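Local coordinates for catabolite control protein A (Lactococcus lactis, PDB 2O20) that probably acts as a global DNA-binding transcription regulator that governs carbon catabolite repression and activation in the bacterium, at residues D[162-167]-D[290-294]; D[149-153]-D[192-196]; D[76-80]-D[275-279]; D[251-255]-D[269-273]; D[285-291]-D[324-330]. The protein carries 1 engineered substitution. All blocks are in the same frame, centred on the assembly; numbering follows the deposited sequence. Where two conformers were deposited one is given.

Contact 1 of 5, residues D[162-167]-D[290-294]; sequences IDYHLA and VNQPL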
# COMPACT_ATOMS: atom_id res chain seq x y z
N ILE D 162 4.85 9.25 -17.60
CA ILE D 162 3.74 9.61 -18.51
C ILE D 162 3.92 11.06 -18.98
O ILE D 162 4.85 11.74 -18.55
CB ILE D 162 2.29 9.35 -17.92
CG1 ILE D 162 1.93 10.29 -16.76
CG2 ILE D 162 2.11 7.88 -17.55
CD1 ILE D 162 0.45 10.59 -16.66
N ASP D 163 3.06 11.49 -19.91
CA ASP D 163 2.98 12.88 -20.39
C ASP D 163 2.07 13.64 -19.39
O ASP D 163 0.85 13.62 -19.50
CB ASP D 163 2.45 12.91 -21.85
CG ASP D 163 2.38 14.30 -22.42
OD1 ASP D 163 2.50 15.28 -21.67
OD2 ASP D 163 2.22 14.45 -23.67
N TYR D 164 2.68 14.28 -18.40
CA TYR D 164 1.90 14.98 -17.34
C TYR D 164 1.09 16.18 -17.85
O TYR D 164 -0.00 16.51 -17.33
CB TYR D 164 2.83 15.42 -16.22
CG TYR D 164 3.62 14.29 -15.58
CD1 TYR D 164 2.98 13.35 -14.77
CD2 TYR D 164 4.98 14.17 -15.77
CE1 TYR D 164 3.68 12.32 -14.18
CE2 TYR D 164 5.70 13.13 -15.17
CZ TYR D 164 5.04 12.22 -14.38
OH TYR D 164 5.73 11.17 -13.78
N HIS D 165 1.63 16.86 -18.85
CA HIS D 165 0.96 17.98 -19.51
C HIS D 165 -0.38 17.53 -20.11
O HIS D 165 -1.45 18.06 -19.79
CB HIS D 165 1.88 18.55 -20.59
CG HIS D 165 1.24 19.60 -21.43
ND1 HIS D 165 0.41 19.31 -22.49
CD2 HIS D 165 1.32 20.95 -21.38
CE1 HIS D 165 0.01 20.43 -23.06
NE2 HIS D 165 0.55 21.44 -22.41
N LEU D 166 -0.32 16.50 -20.93
CA LEU D 166 -1.52 15.98 -21.58
C LEU D 166 -2.54 15.44 -20.56
O LEU D 166 -3.74 15.70 -20.68
CB LEU D 166 -1.13 14.91 -22.63
CG LEU D 166 -2.25 14.21 -23.40
CD1 LEU D 166 -3.00 15.22 -24.25
CD2 LEU D 166 -1.66 13.09 -24.25
N ALA D 167 -2.08 14.68 -19.57
CA ALA D 167 -2.97 14.18 -18.51
C ALA D 167 -3.67 15.32 -17.74
O ALA D 167 -4.86 15.24 -17.47
CB ALA D 167 -2.19 13.26 -17.54
N VAL D 290 -6.78 9.58 -13.69
CA VAL D 290 -5.76 9.22 -14.67
C VAL D 290 -5.17 7.86 -14.26
O VAL D 290 -4.78 7.66 -13.09
CB VAL D 290 -4.64 10.30 -14.74
CG1 VAL D 290 -3.42 9.83 -15.56
CG2 VAL D 290 -5.19 11.62 -15.26
N ASN D 291 -5.15 6.91 -15.20
CA ASN D 291 -4.48 5.62 -15.01
C ASN D 291 -3.05 5.68 -15.58
O ASN D 291 -2.86 5.80 -16.81
CB ASN D 291 -5.27 4.49 -15.68
CG ASN D 291 -4.71 3.10 -15.35
OD1 ASN D 291 -4.71 2.66 -14.21
ND2 ASN D 291 -4.23 2.40 -16.37
N GLN D 292 -2.05 5.63 -14.70
CA GLN D 292 -0.66 5.49 -15.12
C GLN D 292 -0.32 4.00 -15.11
O GLN D 292 -0.78 3.26 -14.22
CB GLN D 292 0.29 6.24 -14.19
CG GLN D 292 0.05 7.76 -14.14
CD GLN D 292 1.14 8.46 -13.32
OE1 GLN D 292 2.28 8.02 -13.31
NE2 GLN D 292 0.79 9.53 -12.63
N PRO D 293 0.49 3.56 -16.09
CA PRO D 293 0.89 2.15 -16.19
C PRO D 293 2.06 1.86 -15.26
O PRO D 293 3.21 1.71 -15.68
CB PRO D 293 1.23 2.01 -17.68
CG PRO D 293 1.87 3.35 -17.98
CD PRO D 293 1.07 4.36 -17.19
N LEU D 294 1.76 1.78 -13.95
CA LEU D 294 2.80 1.77 -12.92
C LEU D 294 3.78 0.58 -13.00
O LEU D 294 4.99 0.77 -12.91
CB LEU D 294 2.14 1.81 -11.55
CG LEU D 294 1.30 3.07 -11.18
CD1 LEU D 294 0.86 2.91 -9.75
CD2 LEU D 294 2.07 4.34 -11.36
O HOH W 1 4.77 8.93 -14.65

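Contact 2 of 5, residues D[149-153]-D[192-196]; sequences GTIDG and DVENT. With SO4 (sulfate ion), chain L.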
# COMPACT_ATOMS: atom_id res chain seq x y z
N GLY D 149 8.99 8.51 -12.60
CA GLY D 149 8.00 9.39 -12.01
C GLY D 149 8.50 10.80 -11.77
O GLY D 149 7.78 11.64 -11.21
N THR D 150 9.74 11.07 -12.18
CA THR D 150 10.27 12.44 -12.14
C THR D 150 11.17 12.69 -13.35
O THR D 150 11.60 11.74 -14.03
CB THR D 150 10.98 12.75 -10.79
OG1 THR D 150 11.22 14.17 -10.68
CG2 THR D 150 12.28 11.95 -10.63
N ILE D 151 11.36 13.97 -13.64
CA ILE D 151 12.07 14.43 -14.83
C ILE D 151 13.21 15.36 -14.43
O ILE D 151 13.00 16.30 -13.65
CB ILE D 151 11.12 15.18 -15.79
CG1 ILE D 151 9.90 14.32 -16.15
CG2 ILE D 151 11.87 15.61 -17.05
CD1 ILE D 151 8.77 15.10 -16.78
N ASP D 152 14.41 15.09 -14.95
CA ASP D 152 15.57 15.96 -14.79
C ASP D 152 15.38 17.21 -15.68
O ASP D 152 15.08 17.09 -16.87
CB ASP D 152 16.84 15.18 -15.19
CG ASP D 152 18.13 16.02 -15.16
OD1 ASP D 152 18.23 16.97 -14.33
OD2 ASP D 152 19.06 15.72 -15.96
N GLY D 153 15.57 18.39 -15.10
CA GLY D 153 15.46 19.67 -15.82
C GLY D 153 16.38 19.81 -17.03
O GLY D 153 15.97 20.33 -18.08
N ASP D 192 9.35 21.64 -9.50
CA ASP D 192 9.66 20.39 -10.18
C ASP D 192 9.07 20.34 -11.60
O ASP D 192 7.94 20.78 -11.83
CB ASP D 192 9.14 19.23 -9.34
CG ASP D 192 9.78 19.18 -7.96
OD1 ASP D 192 10.89 19.73 -7.81
OD2 ASP D 192 9.20 18.59 -7.03
N VAL D 193 9.83 19.78 -12.54
CA VAL D 193 9.49 19.83 -13.97
C VAL D 193 8.09 19.27 -14.26
O VAL D 193 7.29 19.90 -14.93
CB VAL D 193 10.53 19.09 -14.83
CG1 VAL D 193 10.08 19.01 -16.30
CG2 VAL D 193 11.88 19.77 -14.74
N GLU D 194 7.84 18.08 -13.73
CA GLU D 194 6.55 17.40 -13.86
C GLU D 194 5.35 18.25 -13.43
O GLU D 194 4.28 18.20 -14.04
CB GLU D 194 6.56 16.06 -13.09
CG GLU D 194 7.07 16.12 -11.65
CD GLU D 194 8.60 15.97 -11.49
OE1 GLU D 194 9.37 16.16 -12.47
OE2 GLU D 194 9.03 15.66 -10.36
N ASN D 195 5.54 19.06 -12.39
CA ASN D 195 4.49 19.96 -11.91
C ASN D 195 4.31 21.27 -12.71
O ASN D 195 3.20 21.78 -12.85
CB ASN D 195 4.73 20.26 -10.43
CG ASN D 195 4.44 19.06 -9.57
OD1 ASN D 195 3.53 18.30 -9.89
ND2 ASN D 195 5.22 18.87 -8.49
N THR D 196 5.41 21.80 -13.24
CA THR D 196 5.34 22.88 -14.24
C THR D 196 4.65 22.38 -15.52
O THR D 196 3.92 23.12 -16.14
CB THR D 196 6.72 23.46 -14.53
OG1 THR D 196 7.60 22.39 -14.89
CG2 THR D 196 7.29 24.12 -13.33
S SO4 L . 5.67 15.23 -7.45
O1 SO4 L . 6.93 15.88 -7.81
O2 SO4 L . 4.80 16.21 -6.81
O3 SO4 L . 5.04 14.70 -8.67
O4 SO4 L . 5.95 14.13 -6.52
O HOH W 2 11.79 17.73 -11.75

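Contact 3 of 5, residues D[76-80]-D[275-279]; sequences TYFAA and ANSPI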
# COMPACT_ATOMS: atom_id res chain seq x y z
N THR D 76 1.47 2.75 -2.21
CA THR D 76 1.18 1.70 -3.17
C THR D 76 1.57 2.12 -4.59
O THR D 76 1.77 1.26 -5.43
CB THR D 76 -0.29 1.22 -3.18
OG1 THR D 76 -1.18 2.30 -3.49
CG2 THR D 76 -0.66 0.60 -1.87
N TYR D 77 1.61 3.44 -4.85
CA TYR D 77 2.14 4.02 -6.10
C TYR D 77 3.59 3.58 -6.34
O TYR D 77 3.90 2.99 -7.39
CB TYR D 77 2.02 5.56 -6.05
CG TYR D 77 2.65 6.28 -7.20
CD1 TYR D 77 1.94 6.51 -8.35
CD2 TYR D 77 3.98 6.71 -7.15
CE1 TYR D 77 2.52 7.16 -9.45
CE2 TYR D 77 4.57 7.36 -8.24
CZ TYR D 77 3.83 7.58 -9.39
OH TYR D 77 4.40 8.20 -10.46
N PHE D 78 4.48 3.85 -5.37
CA PHE D 78 5.88 3.46 -5.50
C PHE D 78 6.08 1.93 -5.41
O PHE D 78 6.88 1.37 -6.16
CB PHE D 78 6.76 4.18 -4.47
CG PHE D 78 6.82 5.66 -4.68
CD1 PHE D 78 7.38 6.18 -5.84
CD2 PHE D 78 6.35 6.53 -3.71
CE1 PHE D 78 7.45 7.55 -6.04
CE2 PHE D 78 6.40 7.91 -3.91
CZ PHE D 78 6.95 8.41 -5.10
N ALA D 79 5.31 1.27 -4.56
CA ALA D 79 5.37 -0.21 -4.47
C ALA D 79 5.00 -0.91 -5.80
O ALA D 79 5.61 -1.92 -6.18
CB ALA D 79 4.51 -0.72 -3.32
N ALA D 80 4.01 -0.37 -6.54
CA ALA D 80 3.61 -0.97 -7.80
C ALA D 80 4.68 -0.83 -8.86
O ALA D 80 4.95 -1.78 -9.60
CB ALA D 80 2.29 -0.38 -8.26
N ALA D 275 -3.07 8.92 -10.64
CA ALA D 275 -2.39 7.67 -11.10
C ALA D 275 -3.14 6.33 -11.08
O ALA D 275 -2.72 5.36 -11.76
CB ALA D 275 -1.03 7.50 -10.36
N ASN D 276 -4.23 6.24 -10.33
CA ASN D 276 -4.97 5.00 -10.15
C ASN D 276 -4.11 3.88 -9.54
O ASN D 276 -4.16 2.73 -9.99
CB ASN D 276 -5.53 4.51 -11.49
CG ASN D 276 -6.67 3.56 -11.33
OD1 ASN D 276 -7.49 3.73 -10.44
ND2 ASN D 276 -6.71 2.54 -12.17
N SER D 277 -3.27 4.24 -8.57
CA SER D 277 -2.51 3.27 -7.79
C SER D 277 -3.45 2.29 -7.06
O SER D 277 -4.66 2.55 -6.95
CB SER D 277 -1.58 4.00 -6.80
OG SER D 277 -2.29 4.71 -5.80
N PRO D 278 -2.90 1.17 -6.55
CA PRO D 278 -3.74 0.17 -5.90
C PRO D 278 -4.73 0.63 -4.82
O PRO D 278 -5.85 0.11 -4.80
CB PRO D 278 -2.75 -0.88 -5.39
CG PRO D 278 -1.58 -0.74 -6.34
CD PRO D 278 -1.50 0.70 -6.69
N ILE D 279 -4.40 1.64 -4.01
CA ILE D 279 -5.37 2.11 -3.00
C ILE D 279 -6.69 2.65 -3.56
O ILE D 279 -7.70 2.63 -2.84
CB ILE D 279 -4.79 3.18 -2.03
CG1 ILE D 279 -4.21 4.41 -2.77
CG2 ILE D 279 -3.85 2.53 -1.08
CD1 ILE D 279 -4.14 5.69 -1.90
O HOH W 3 -0.55 5.49 -3.72

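Contact 4 of 5, residues D[251-255]-D[269-273]; sequences AVGLL and FEIIS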
# COMPACT_ATOMS: atom_id res chain seq x y z
N ALA D 251 -5.86 12.78 -3.12
CA ALA D 251 -7.21 12.72 -3.69
C ALA D 251 -8.16 11.96 -2.82
O ALA D 251 -9.31 12.37 -2.70
CB ALA D 251 -7.20 12.09 -5.07
N VAL D 252 -7.69 10.82 -2.31
CA VAL D 252 -8.49 9.99 -1.43
C VAL D 252 -8.80 10.75 -0.13
O VAL D 252 -9.92 10.64 0.38
CB VAL D 252 -7.84 8.62 -1.14
CG1 VAL D 252 -8.66 7.81 -0.17
CG2 VAL D 252 -7.67 7.81 -2.43
N GLY D 253 -7.82 11.49 0.39
CA GLY D 253 -8.02 12.38 1.53
C GLY D 253 -9.04 13.48 1.31
O GLY D 253 -9.92 13.70 2.17
N LEU D 254 -8.97 14.15 0.16
CA LEU D 254 -9.94 15.18 -0.25
C LEU D 254 -11.34 14.60 -0.34
O LEU D 254 -12.29 15.17 0.22
CB LEU D 254 -9.54 15.80 -1.62
CG LEU D 254 -10.38 17.01 -2.05
CD1 LEU D 254 -10.09 18.15 -1.12
CD2 LEU D 254 -10.14 17.40 -3.48
N LEU D 255 -11.47 13.42 -0.95
CA LEU D 255 -12.77 12.74 -1.06
C LEU D 255 -13.34 12.36 0.30
O LEU D 255 -14.51 12.63 0.58
CB LEU D 255 -12.69 11.50 -1.98
CG LEU D 255 -13.97 10.68 -2.21
CD1 LEU D 255 -15.04 11.54 -2.81
CD2 LEU D 255 -13.69 9.51 -3.12
N PHE D 269 -19.54 18.55 -5.98
CA PHE D 269 -18.07 18.55 -5.98
C PHE D 269 -17.54 17.31 -6.70
O PHE D 269 -17.99 16.20 -6.42
CB PHE D 269 -17.46 18.65 -4.57
CG PHE D 269 -16.04 19.19 -4.59
CD1 PHE D 269 -15.80 20.55 -4.43
CD2 PHE D 269 -14.99 18.36 -4.83
CE1 PHE D 269 -14.50 21.05 -4.50
CE2 PHE D 269 -13.69 18.84 -4.95
CZ PHE D 269 -13.45 20.20 -4.76
N GLU D 270 -16.60 17.52 -7.62
CA GLU D 270 -16.03 16.45 -8.44
C GLU D 270 -14.52 16.39 -8.26
O GLU D 270 -13.88 17.41 -8.06
CB GLU D 270 -16.33 16.68 -9.91
CG GLU D 270 -17.81 16.76 -10.31
CD GLU D 270 -17.99 16.84 -11.81
OE1 GLU D 270 -17.61 15.89 -12.53
OE2 GLU D 270 -18.49 17.89 -12.29
N ILE D 271 -13.97 15.18 -8.30
CA ILE D 271 -12.55 14.94 -8.07
C ILE D 271 -11.98 13.98 -9.15
O ILE D 271 -12.57 12.95 -9.46
CB ILE D 271 -12.27 14.33 -6.67
CG1 ILE D 271 -12.80 15.24 -5.56
CG2 ILE D 271 -10.76 14.09 -6.46
CD1 ILE D 271 -12.75 14.63 -4.16
N ILE D 272 -10.81 14.33 -9.67
CA ILE D 272 -10.05 13.44 -10.56
C ILE D 272 -8.65 13.29 -9.96
O ILE D 272 -7.98 14.28 -9.69
CB ILE D 272 -9.98 13.99 -12.02
CG1 ILE D 272 -11.38 14.23 -12.59
CG2 ILE D 272 -9.16 12.98 -12.92
CD1 ILE D 272 -11.42 14.84 -13.99
N SER D 273 -8.25 12.06 -9.69
CA SER D 273 -6.93 11.73 -9.17
C SER D 273 -5.87 11.50 -10.28
O SER D 273 -6.15 11.51 -11.47
CB SER D 273 -7.05 10.48 -8.26
OG SER D 273 -5.87 10.31 -7.48

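Contact 5 of 5, residues D[285-291]-D[324-330]; sequences PTLTSVN and EIFSRRS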
# COMPACT_ATOMS: atom_id res chain seq x y z
N PRO D 285 -17.27 6.80 -2.25
CA PRO D 285 -17.51 6.49 -3.68
C PRO D 285 -16.25 6.19 -4.49
O PRO D 285 -15.13 6.57 -4.11
CB PRO D 285 -18.18 7.77 -4.23
CG PRO D 285 -18.01 8.75 -3.26
CD PRO D 285 -17.85 8.10 -1.91
N THR D 286 -16.45 5.52 -5.62
CA THR D 286 -15.37 5.20 -6.52
C THR D 286 -14.75 6.45 -7.14
O THR D 286 -15.42 7.46 -7.39
CB THR D 286 -15.78 4.19 -7.62
OG1 THR D 286 -16.80 4.75 -8.45
CG2 THR D 286 -16.25 2.90 -7.03
N LEU D 287 -13.43 6.40 -7.27
CA LEU D 287 -12.62 7.57 -7.57
C LEU D 287 -12.17 7.64 -9.04
O LEU D 287 -11.38 6.82 -9.52
CB LEU D 287 -11.39 7.59 -6.64
CG LEU D 287 -10.90 8.93 -6.10
CD1 LEU D 287 -9.58 8.74 -5.32
CD2 LEU D 287 -10.73 10.01 -7.16
N THR D 288 -12.65 8.65 -9.76
CA THR D 288 -12.17 8.92 -11.12
C THR D 288 -10.67 9.27 -11.11
O THR D 288 -10.20 10.03 -10.27
CB THR D 288 -13.00 10.06 -11.78
OG1 THR D 288 -14.35 9.63 -11.93
CG2 THR D 288 -12.47 10.43 -13.16
N SER D 289 -9.91 8.72 -12.06
CA SER D 289 -8.45 8.93 -12.04
C SER D 289 -7.82 8.79 -13.44
O SER D 289 -8.24 7.97 -14.24
CB SER D 289 -7.78 7.90 -11.09
OG SER D 289 -6.48 8.28 -10.73
N VAL D 290 -6.78 9.58 -13.69
CA VAL D 290 -5.76 9.22 -14.67
C VAL D 290 -5.17 7.86 -14.26
O VAL D 290 -4.78 7.66 -13.09
CB VAL D 290 -4.64 10.30 -14.74
CG1 VAL D 290 -3.42 9.83 -15.56
CG2 VAL D 290 -5.19 11.62 -15.26
N ASN D 291 -5.15 6.91 -15.20
CA ASN D 291 -4.48 5.62 -15.01
C ASN D 291 -3.05 5.68 -15.58
O ASN D 291 -2.86 5.80 -16.81
CB ASN D 291 -5.27 4.49 -15.68
CG ASN D 291 -4.71 3.10 -15.35
OD1 ASN D 291 -4.71 2.66 -14.21
ND2 ASN D 291 -4.23 2.40 -16.37
N GLU D 324 -4.48 6.63 -19.62
CA GLU D 324 -5.91 6.75 -19.92
C GLU D 324 -6.57 7.48 -18.74
O GLU D 324 -5.92 7.70 -17.73
CB GLU D 324 -6.56 5.37 -20.03
CG GLU D 324 -5.91 4.42 -21.00
CD GLU D 324 -5.73 3.05 -20.37
OE1 GLU D 324 -4.79 2.90 -19.53
OE2 GLU D 324 -6.53 2.12 -20.70
N ILE D 325 -7.85 7.83 -18.89
CA ILE D 325 -8.68 8.31 -17.76
C ILE D 325 -9.78 7.29 -17.56
O ILE D 325 -10.46 6.89 -18.52
CB ILE D 325 -9.26 9.71 -18.01
CG1 ILE D 325 -8.11 10.73 -18.02
CG2 ILE D 325 -10.33 10.08 -16.96
CD1 ILE D 325 -8.52 12.16 -18.12
N PHE D 326 -9.91 6.80 -16.33
CA PHE D 326 -11.00 5.91 -15.95
C PHE D 326 -12.09 6.68 -15.21
O PHE D 326 -11.85 7.17 -14.10
CB PHE D 326 -10.48 4.80 -15.04
CG PHE D 326 -9.52 3.83 -15.71
CD1 PHE D 326 -9.49 3.68 -17.11
CD2 PHE D 326 -8.71 3.03 -14.95
CE1 PHE D 326 -8.60 2.80 -17.70
CE2 PHE D 326 -7.84 2.12 -15.54
CZ PHE D 326 -7.79 2.00 -16.91
N SER D 327 -13.27 6.76 -15.81
CA SER D 327 -14.38 7.54 -15.23
C SER D 327 -15.14 6.70 -14.23
O SER D 327 -15.60 5.60 -14.56
CB SER D 327 -15.33 8.05 -16.33
OG SER D 327 -14.67 9.02 -17.12
N ARG D 328 -15.27 7.20 -13.00
CA ARG D 328 -15.94 6.47 -11.93
C ARG D 328 -16.96 7.42 -11.26
O ARG D 328 -17.48 8.34 -11.91
CB ARG D 328 -14.90 5.84 -10.98
CG ARG D 328 -13.98 4.80 -11.65
CD ARG D 328 -13.11 4.06 -10.64
NE ARG D 328 -12.15 3.17 -11.28
CZ ARG D 328 -10.83 3.22 -11.11
NH1 ARG D 328 -10.26 4.15 -10.34
NH2 ARG D 328 -10.07 2.35 -11.76
N ARG D 329 -17.28 7.22 -9.99
CA ARG D 329 -18.40 7.95 -9.39
C ARG D 329 -18.02 9.25 -8.65
O ARG D 329 -18.88 9.87 -8.04
CB ARG D 329 -19.22 7.01 -8.51
CG ARG D 329 -19.79 5.84 -9.35
CD ARG D 329 -20.91 5.09 -8.69
NE ARG D 329 -21.48 4.05 -9.55
CZ ARG D 329 -20.96 2.83 -9.78
NH1 ARG D 329 -19.78 2.45 -9.26
NH2 ARG D 329 -21.61 1.98 -10.56
N SER D 330 -16.77 9.72 -8.77
CA SER D 330 -16.42 11.05 -8.24
C SER D 330 -16.48 12.18 -9.26
O SER D 330 -16.16 13.32 -8.92
CB SER D 330 -15.05 11.05 -7.54
OG SER D 330 -13.99 10.80 -8.45
O HOH W 4 -2.45 3.25 -18.77

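Contact 1 of 5, residues D[162-167]-D[290-294]
Ile162 lies across the aliphatic part of Gln292, the two side chains meeting at about a right angle, with Ile162 CD1 3.8 Å from Gln292 CG. Because chi1 of Ile162 is 69°, CG1 is set between the backbone N and the carbonyl carbon, and the two branches of Ile162 meet different neighbours. Ile162 CG2 reaches Pro293 CD at 3.7 Å, while CD1, at the end of CG1, touches Val290 CG1 at 4.1 Å. Val290 also meets the helix, its CG2 4.1 Å from Ala167 CB in the first turn of helix 164-177. Both segments are hinge crossings of the periplasmic-binding-protein fold: residues 162-167 lead from the sheet of one subdomain into a helix of the other, and 290-294 lead back. The polar ends are joined through one water, which accepts from Ile162 N and donates to Tyr164 OH, 2.6 Å away, and to Gln292 OE1, 3.0 Å away. Tyr164 OH also bonds Asn161 OD1, and Gln292 NE2 is taken by Gly274 O. No direct hydrogen bond spans the segments, so the two crossings adhere by apolar packing and a single bridging water.

Contact 2 of 5, residues D[149-153]-D[192-196]
Glu194 and Thr150 cross obliquely, and the carboxylate of Glu194 presents one oxygen to each of two successive residues of the loop. Thr150 OG1 donates to Glu194 OE2 at 2.7 Å, meeting it on the syn side but 31° out of the carboxylate plane. Ile151 N donates to Glu194 OE1 at 3.2 Å, from well above that plane. The bend in the Glu194 chain at chi2 (-87°) brings the carboxylate to the loop; the Glu194 and Ile151 side chains pass each other in opposite directions. A water adds a third link, donating to Ile151 O at 2.7 Å and to Glu194 OE1 and accepting from Val193 N at 2.9 Å. Residues 149-153 follow strand 145-148 of one subdomain, and 192-196 open helix 193-208 of the other, so this contact bridges the interdomain cleft, where relatives in the LacI family bind their effectors. A valine in place of Glu194 would probably cost the Thr150 hydroxyl and the Ile151 N-H their acceptors on one carboxylate, and the water its acceptor at OE1. Beside the carboxylate, Val193 stands at about a right angle to Ile151, with Val193 CG1 3.9 Å from Ile151 CG2. Val193 CG2 rests 3.7 Å from Gly153 CA. A sulfate, probably from the crystallisation liquor, occupies the cleft next to the helix start; Asn195 ND2 donates to its O2 at 3.2 Å in a nearly straight bond (174°), and also bonds Ser189 O.

Contact 3 of 5, residues D[76-80]-D[275-279]
Thr76 and Tyr77, in the first turn of helix 76-91 of one subdomain, meet the loop 275-279 that belongs to the other subdomain of the periplasmic-binding-protein fold, close to the second subunit of the dimer. Thr76 carries the most buried surface here. With chi1 at 60°, its OG1 is tucked between the backbone N and the carbonyl carbon and faces the loop, where it accepts a weak hydrogen bond from Ile279 N at 3.3 Å. The Pro278 ring packs against the same threonine, its CD lying 3.5 Å from Thr76 O and, one helical turn on, 4.2 Å from Ala80 CB. Thr76 CG2 in turn touches Ile279 CG2 at 3.8 Å, and beyond them Thr74 and Thr76 of the second subunit pack against Thr76 and Ile279 respectively. A water bridges the segments, accepting from Tyr77 N and donating to Ser277 OG at 2.8 Å. Ser277 OG is also bonded to Asp248 OD2, while Asp248 OD1 takes the amides of Ala275 and Asn276, so one carboxylate holds three groups of the loop. Tyr77 has CG anti to its amide nitrogen (chi1 174°), which puts the ring's edge at Ala275. The methyl CB of Ala275 meets that edge near the ring plane, 3.7 Å from Tyr77 CE1.

Contact 4 of 5, residues D[251-255]-D[269-273]
Ile271, the residue with most surface buried in this wholly buried contact, projects its CD1 into the helix face between Leu254 and Leu255. CD1 comes within 3.6 Å of Leu255 CA and 3.8 Å of Leu255 CB, so it rests on the helix backbone itself as well as on the side chain. Leu254 covers the same isoleucine from beside, CD2 lying 3.9 Å from Ile271 CD1. That leucine methyl also approaches Phe269, 4.1 Å from CE2, at a slant to the ring, while Ile271 CG1 sits at the ring's edge in its plane. The torsion of Ile271 (chi1 -58°) places CG1 anti to the carbonyl carbon and directs it at the helix, while Ile271 CG2 lies 4.3 Å from Ala251 CB. Farther along, Ser273 OG lies 3.3 Å from Ala251 CB. Helix and strand belong to the beta-alpha-beta unit of strand 242-245, helix 248-260 and strand 270-272; the short axes run nearly antiparallel (168°) and approach to 9.2 Å. Farther out, Ala243 and Val245 of strand 242-245 pack on Leu254 and Ala251, and Ala232 and Leu235 of helix 225-237 back Leu254 and Phe269. Ser273 OG is held by Asp248 OD1 at the start of helix 248-260. The other face of the strand is covered by helix 164-177, where Ile272 packs on Ser171 and Leu175, and on the far side of helix 248-260 Val252 touches Tyr282 of the second subunit.

Contact 5 of 5, residues D[285-291]-D[324-330]
With chi1 at -62° and its chain extended from CG to NE, Arg328 runs alongside the backbone of 285-291 and sets NH1 3.0 Å from Leu287 O, which lies 18° out of the guanidinium plane. Asn276 OD1 is a second acceptor of that nitrogen. Thr288 has OG1 turned beside its own backbone N, where it accepts from Arg328 N at 2.8 Å and also bonds Thr331 OG1. Likewise Thr286 OG1 accepts from Arg329 N at 3.0 Å, and Ser330 OG accepts from Thr288 N at 2.9 Å while bonding Ile271 O. A leucine in place of Arg328 would probably leave Leu287 O and Asn276 OD1 without the NH1 donor they share. These side-chain bonds continue the pairing past the two-stranded antiparallel ribbon of 289-291 and 324-326, which lies beside two hinge crossings: one strand leaves for helix 294-309, the other returns from strand 318-320. Ser289 and Phe326 form a hydrogen-bonded pair, Phe326 N reaching Ser289 O at 2.9 Å, and Asn291 pairs the same way with Glu324, one of the two bonds being weak. On the face of those residues, Asn291 CB lies over the Phe326 ring in a CH-pi contact, 3.8 Å from its centroid, the amide plane tilted 24° from the ring. Asn291 ND2 gives a bond to Glu324 OE1 at 3.2 Å, and Asn291 OD1 takes Asn276 ND2.

Along the chain, contact 3 opens first at 76-80 and its span encloses contacts 2 and 4; contact 1 alternates with contacts 2 and 3, and contact 5 comes last. Contacts 2 and 3 have centres about 19 Å apart, and contact 1 lies among the hinge crossings, its centre about 13 Å from each. Tyr164 of contact 1 packs on both Glu194 and Ile151 of contact 2, and Asn276 ties contact 3 to contact 5. Contacts 4 and 5 touch, centres about 10 Å apart, strand 270-272 leading on to strand 289-291, which contacts 1 and 5 share. Contacts 1, 2 and 3 thus join the two subdomains, while 4 and 5 lie in one; contact 3 also touches the second subunit.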